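Thymidylate synthase A (Bacillus subtilis, PDB 1BKP) catalyses the reductive methylation of dUMP to dTMP, with 5,10-methylenetetrahydrofolate serving as both methyl donor and reductant. Local coordinates at residues D50-V62 against Q233-W245. Numbering follows the deposited sequence.
Sequences DNSEVPILTTKKV and QMEREQFEAPELW
R236 grips the carbonyl of T59 side-on, NH2 at 2.7 Å from T59 O and NE at 3.2 Å, with the oxygen close to the guanidinium plane; the NH2 bond is nearly straight, the NE bond more bent. NH2 also bonds to the carbonyl of D270, so one arginine joins two backbone oxygens. With an alanine here the T59 and D270 carbonyls would probably be left without these donors, and the loop at T59 is likely to be held less firmly. The T59 side chain faces Q233, whose NE2 donates within its amide plane to T59 OG1 (2.9 Å), while T59 CG2 packs on Q233 O. Beside it, T58 OG1 sits between backbone N and carbonyl carbon (chi1 66°), where it accepts the N-H of F239 in a nearly straight bond (F239 N to T58 OG1 3.1 Å) and also bonds D4 of helix 3-17. Farther along, contact turns apolar: I56 CG2 lies against P242 CD at 3.5 Å, and V54 CG2 meets L244 CB at 3.6 Å, the two side chains crossing at about a right angle. Two waters bridge the segments, one from V54 N to P242 O, the other from E53 OE1 to A241 N. F193 of helix 188-206 backs V54 and I56. In this thymidylate synthase fold, the connection from strand 39-49 to helix 64-75 thus packs along the end of helix 227-235, the following loop and the start of strand 243-246.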
# COMPACT_ATOMS: atom_id res chain seq x y z
N ASP A 50 12.33 13.92 5.13
CA ASP A 50 13.69 13.43 5.11
C ASP A 50 14.22 13.21 6.54
O ASP A 50 15.36 12.79 6.79
CB ASP A 50 14.56 14.41 4.31
CG ASP A 50 14.65 15.80 4.93
OD1 ASP A 50 14.06 16.07 5.98
OD2 ASP A 50 15.36 16.63 4.36
N ASN A 51 13.34 13.42 7.51
CA ASN A 51 13.67 13.25 8.90
C ASN A 51 14.62 14.29 9.52
O ASN A 51 15.18 14.08 10.62
CB ASN A 51 14.11 11.79 9.21
CG ASN A 51 12.91 10.94 9.66
OD1 ASN A 51 12.12 11.39 10.48
ND2 ASN A 51 12.74 9.71 9.07
N SER A 52 14.76 15.43 8.85
CA SER A 52 15.63 16.49 9.39
C SER A 52 14.83 17.16 10.50
O SER A 52 15.38 17.82 11.34
CB SER A 52 16.04 17.45 8.31
OG SER A 52 14.90 17.97 7.64
N GLU A 53 13.52 16.99 10.51
CA GLU A 53 12.69 17.50 11.60
C GLU A 53 11.54 16.51 11.86
O GLU A 53 11.23 15.65 11.01
CB GLU A 53 12.13 18.91 11.27
CG GLU A 53 11.44 19.01 10.07
CD GLU A 53 11.00 20.49 9.75
OE1 GLU A 53 11.84 21.35 9.60
OE2 GLU A 53 9.80 20.75 9.58
N VAL A 54 10.93 16.62 13.04
CA VAL A 54 9.82 15.77 13.46
C VAL A 54 8.58 16.21 12.68
O VAL A 54 8.33 17.37 12.59
CB VAL A 54 9.60 15.99 14.97
CG1 VAL A 54 8.29 15.40 15.40
CG2 VAL A 54 10.71 15.21 15.71
N PRO A 55 7.88 15.28 11.97
CA PRO A 55 6.71 15.74 11.25
C PRO A 55 5.55 15.99 12.24
O PRO A 55 4.93 15.06 12.69
CB PRO A 55 6.39 14.57 10.26
CG PRO A 55 6.97 13.39 10.92
CD PRO A 55 8.24 13.88 11.64
N ILE A 56 5.31 17.25 12.60
CA ILE A 56 4.24 17.55 13.52
C ILE A 56 3.72 18.91 13.16
O ILE A 56 4.43 19.75 12.51
CB ILE A 56 4.73 17.47 14.99
CG1 ILE A 56 3.55 17.46 15.98
CG2 ILE A 56 5.73 18.59 15.33
CD1 ILE A 56 3.98 16.98 17.39
N LEU A 57 2.39 19.03 13.25
CA LEU A 57 1.79 20.32 12.91
C LEU A 57 2.08 21.38 13.97
O LEU A 57 2.15 21.04 15.16
CB LEU A 57 0.27 20.23 12.87
CG LEU A 57 -0.39 19.38 11.76
CD1 LEU A 57 -1.90 19.80 11.67
CD2 LEU A 57 0.44 19.58 10.41
N THR A 58 2.23 22.65 13.54
CA THR A 58 2.34 23.71 14.54
C THR A 58 1.10 24.65 14.49
O THR A 58 0.94 25.58 15.32
CB THR A 58 3.57 24.49 14.41
OG1 THR A 58 3.57 25.22 13.18
CG2 THR A 58 4.83 23.54 14.61
N THR A 59 0.23 24.45 13.50
CA THR A 59 -0.95 25.30 13.39
C THR A 59 -2.05 24.93 14.40
O THR A 59 -3.05 25.60 14.51
CB THR A 59 -1.53 25.40 11.97
OG1 THR A 59 -1.85 24.10 11.59
CG2 THR A 59 -0.49 26.05 10.94
N LYS A 60 -1.89 23.78 15.05
CA LYS A 60 -2.76 23.35 16.15
C LYS A 60 -1.95 22.34 16.94
O LYS A 60 -0.94 21.84 16.45
CB LYS A 60 -4.07 22.70 15.65
CG LYS A 60 -3.93 21.29 15.14
CD LYS A 60 -5.23 20.58 14.99
CE LYS A 60 -5.00 19.08 14.47
NZ LYS A 60 -6.29 18.31 14.14
N LYS A 61 -2.30 22.08 18.20
CA LYS A 61 -1.52 21.14 18.96
C LYS A 61 -1.92 19.71 18.64
O LYS A 61 -3.09 19.39 18.56
CB LYS A 61 -1.77 21.33 20.45
CG LYS A 61 -1.04 20.36 21.29
CD LYS A 61 -1.52 20.57 22.76
CE LYS A 61 -0.72 19.72 23.74
NZ LYS A 61 0.68 20.17 23.88
N VAL A 62 -0.97 18.84 18.40
CA VAL A 62 -1.33 17.44 18.13
C VAL A 62 -1.23 16.73 19.48
O VAL A 62 -0.29 17.00 20.25
CB VAL A 62 -0.32 16.82 17.13
CG1 VAL A 62 -0.50 15.28 17.05
CG2 VAL A 62 -0.57 17.44 15.69
N GLN A 233 -6.74 27.29 10.14
CA GLN A 233 -5.41 26.70 10.30
C GLN A 233 -4.45 27.06 9.21
O GLN A 233 -3.29 27.19 9.43
CB GLN A 233 -5.48 25.18 10.27
CG GLN A 233 -5.50 24.65 11.58
CD GLN A 233 -5.53 23.17 11.59
OE1 GLN A 233 -6.63 22.58 11.55
NE2 GLN A 233 -4.32 22.53 11.71
N MET A 234 -4.93 27.09 7.99
CA MET A 234 -4.08 27.38 6.89
C MET A 234 -3.50 28.76 6.87
O MET A 234 -2.50 28.95 6.23
CB MET A 234 -4.78 27.07 5.58
CG MET A 234 -4.72 25.54 5.31
SD MET A 234 -5.43 25.09 3.79
CE MET A 234 -7.10 25.86 3.80
N GLU A 235 -4.19 29.73 7.45
CA GLU A 235 -3.70 31.11 7.47
C GLU A 235 -2.88 31.39 8.70
O GLU A 235 -2.39 32.48 8.86
CB GLU A 235 -4.87 32.13 7.51
CG GLU A 235 -5.84 32.18 6.32
CD GLU A 235 -7.16 33.02 6.64
OE1 GLU A 235 -7.22 33.87 7.59
OE2 GLU A 235 -8.16 32.83 5.90
N ARG A 236 -2.74 30.42 9.57
CA ARG A 236 -1.95 30.65 10.78
C ARG A 236 -0.44 30.65 10.62
O ARG A 236 0.14 30.11 9.65
CB ARG A 236 -2.38 29.61 11.83
CG ARG A 236 -3.15 30.23 12.91
CD ARG A 236 -4.43 29.57 13.27
NE ARG A 236 -4.36 28.56 14.26
CZ ARG A 236 -5.16 28.29 15.33
NH1 ARG A 236 -6.24 28.95 15.82
NH2 ARG A 236 -4.94 27.08 15.81
N GLU A 237 0.22 31.29 11.57
CA GLU A 237 1.67 31.33 11.57
C GLU A 237 2.21 29.90 11.77
O GLU A 237 1.55 29.08 12.43
CB GLU A 237 2.06 32.27 12.74
CG GLU A 237 3.48 32.73 12.84
CD GLU A 237 3.58 34.08 13.56
OE1 GLU A 237 3.04 34.19 14.68
OE2 GLU A 237 4.18 35.02 12.99
N GLN A 238 3.36 29.57 11.16
CA GLN A 238 3.99 28.23 11.31
C GLN A 238 5.34 28.45 12.12
O GLN A 238 6.12 29.34 11.80
CB GLN A 238 4.31 27.59 9.95
CG GLN A 238 3.03 27.37 9.11
CD GLN A 238 3.29 26.91 7.71
OE1 GLN A 238 4.39 26.54 7.35
NE2 GLN A 238 2.26 26.94 6.89
N PHE A 239 5.61 27.58 13.08
CA PHE A 239 6.78 27.66 13.93
C PHE A 239 7.75 26.57 13.53
O PHE A 239 7.45 25.75 12.67
CB PHE A 239 6.33 27.46 15.35
CG PHE A 239 5.45 28.62 15.84
CD1 PHE A 239 5.87 29.95 15.64
CD2 PHE A 239 4.16 28.39 16.29
CE1 PHE A 239 5.00 31.03 15.87
CE2 PHE A 239 3.28 29.46 16.52
CZ PHE A 239 3.73 30.77 16.30
N GLU A 240 8.94 26.60 14.10
CA GLU A 240 9.93 25.57 13.80
C GLU A 240 9.50 24.32 14.52
O GLU A 240 8.86 24.38 15.58
CB GLU A 240 11.32 26.00 14.35
CG GLU A 240 11.87 27.24 13.71
CD GLU A 240 13.39 27.26 13.73
OE1 GLU A 240 13.98 26.56 14.59
OE2 GLU A 240 13.98 27.97 12.88
N ALA A 241 9.93 23.17 14.02
CA ALA A 241 9.51 21.97 14.62
C ALA A 241 10.22 21.76 15.97
O ALA A 241 11.37 22.18 16.15
CB ALA A 241 9.75 20.82 13.70
N PRO A 242 9.52 21.08 16.93
CA PRO A 242 10.09 20.79 18.25
C PRO A 242 11.12 19.68 18.07
O PRO A 242 11.14 18.99 17.04
CB PRO A 242 8.86 20.32 19.04
CG PRO A 242 7.95 19.78 18.03
CD PRO A 242 8.10 20.69 16.88
N GLU A 243 12.02 19.52 19.03
CA GLU A 243 12.94 18.42 18.93
C GLU A 243 12.29 17.27 19.76
O GLU A 243 11.48 17.52 20.68
CB GLU A 243 14.31 18.87 19.52
CG GLU A 243 15.24 17.79 19.90
CD GLU A 243 16.36 18.33 20.80
OE1 GLU A 243 17.07 19.27 20.37
OE2 GLU A 243 16.51 17.82 21.94
N LEU A 244 12.45 16.05 19.30
CA LEU A 244 11.94 14.89 20.01
C LEU A 244 13.13 14.12 20.69
O LEU A 244 13.97 13.51 20.04
CB LEU A 244 11.17 13.97 19.03
CG LEU A 244 10.84 12.62 19.61
CD1 LEU A 244 9.89 12.76 20.79
CD2 LEU A 244 10.24 11.73 18.47
N TRP A 245 13.21 14.21 22.00
CA TRP A 245 14.22 13.51 22.78
C TRP A 245 13.67 12.08 22.98
O TRP A 245 12.57 11.90 23.40
CB TRP A 245 14.34 14.15 24.20
CG TRP A 245 15.24 13.35 25.09
CD1 TRP A 245 16.60 13.37 25.08
CD2 TRP A 245 14.86 12.42 26.14
NE1 TRP A 245 17.10 12.52 26.05
CE2 TRP A 245 16.04 11.94 26.72
CE3 TRP A 245 13.63 11.99 26.64
CZ2 TRP A 245 16.05 11.04 27.76
CZ3 TRP A 245 13.62 11.09 27.66
CH2 TRP A 245 14.83 10.62 28.23
O HOH W 1 11.03 23.34 11.56
O HOH W 2 12.65 18.39 14.79
O HOH W 3 0.17 28.40 14.67
O HOH W 4 -6.17 19.90 11.74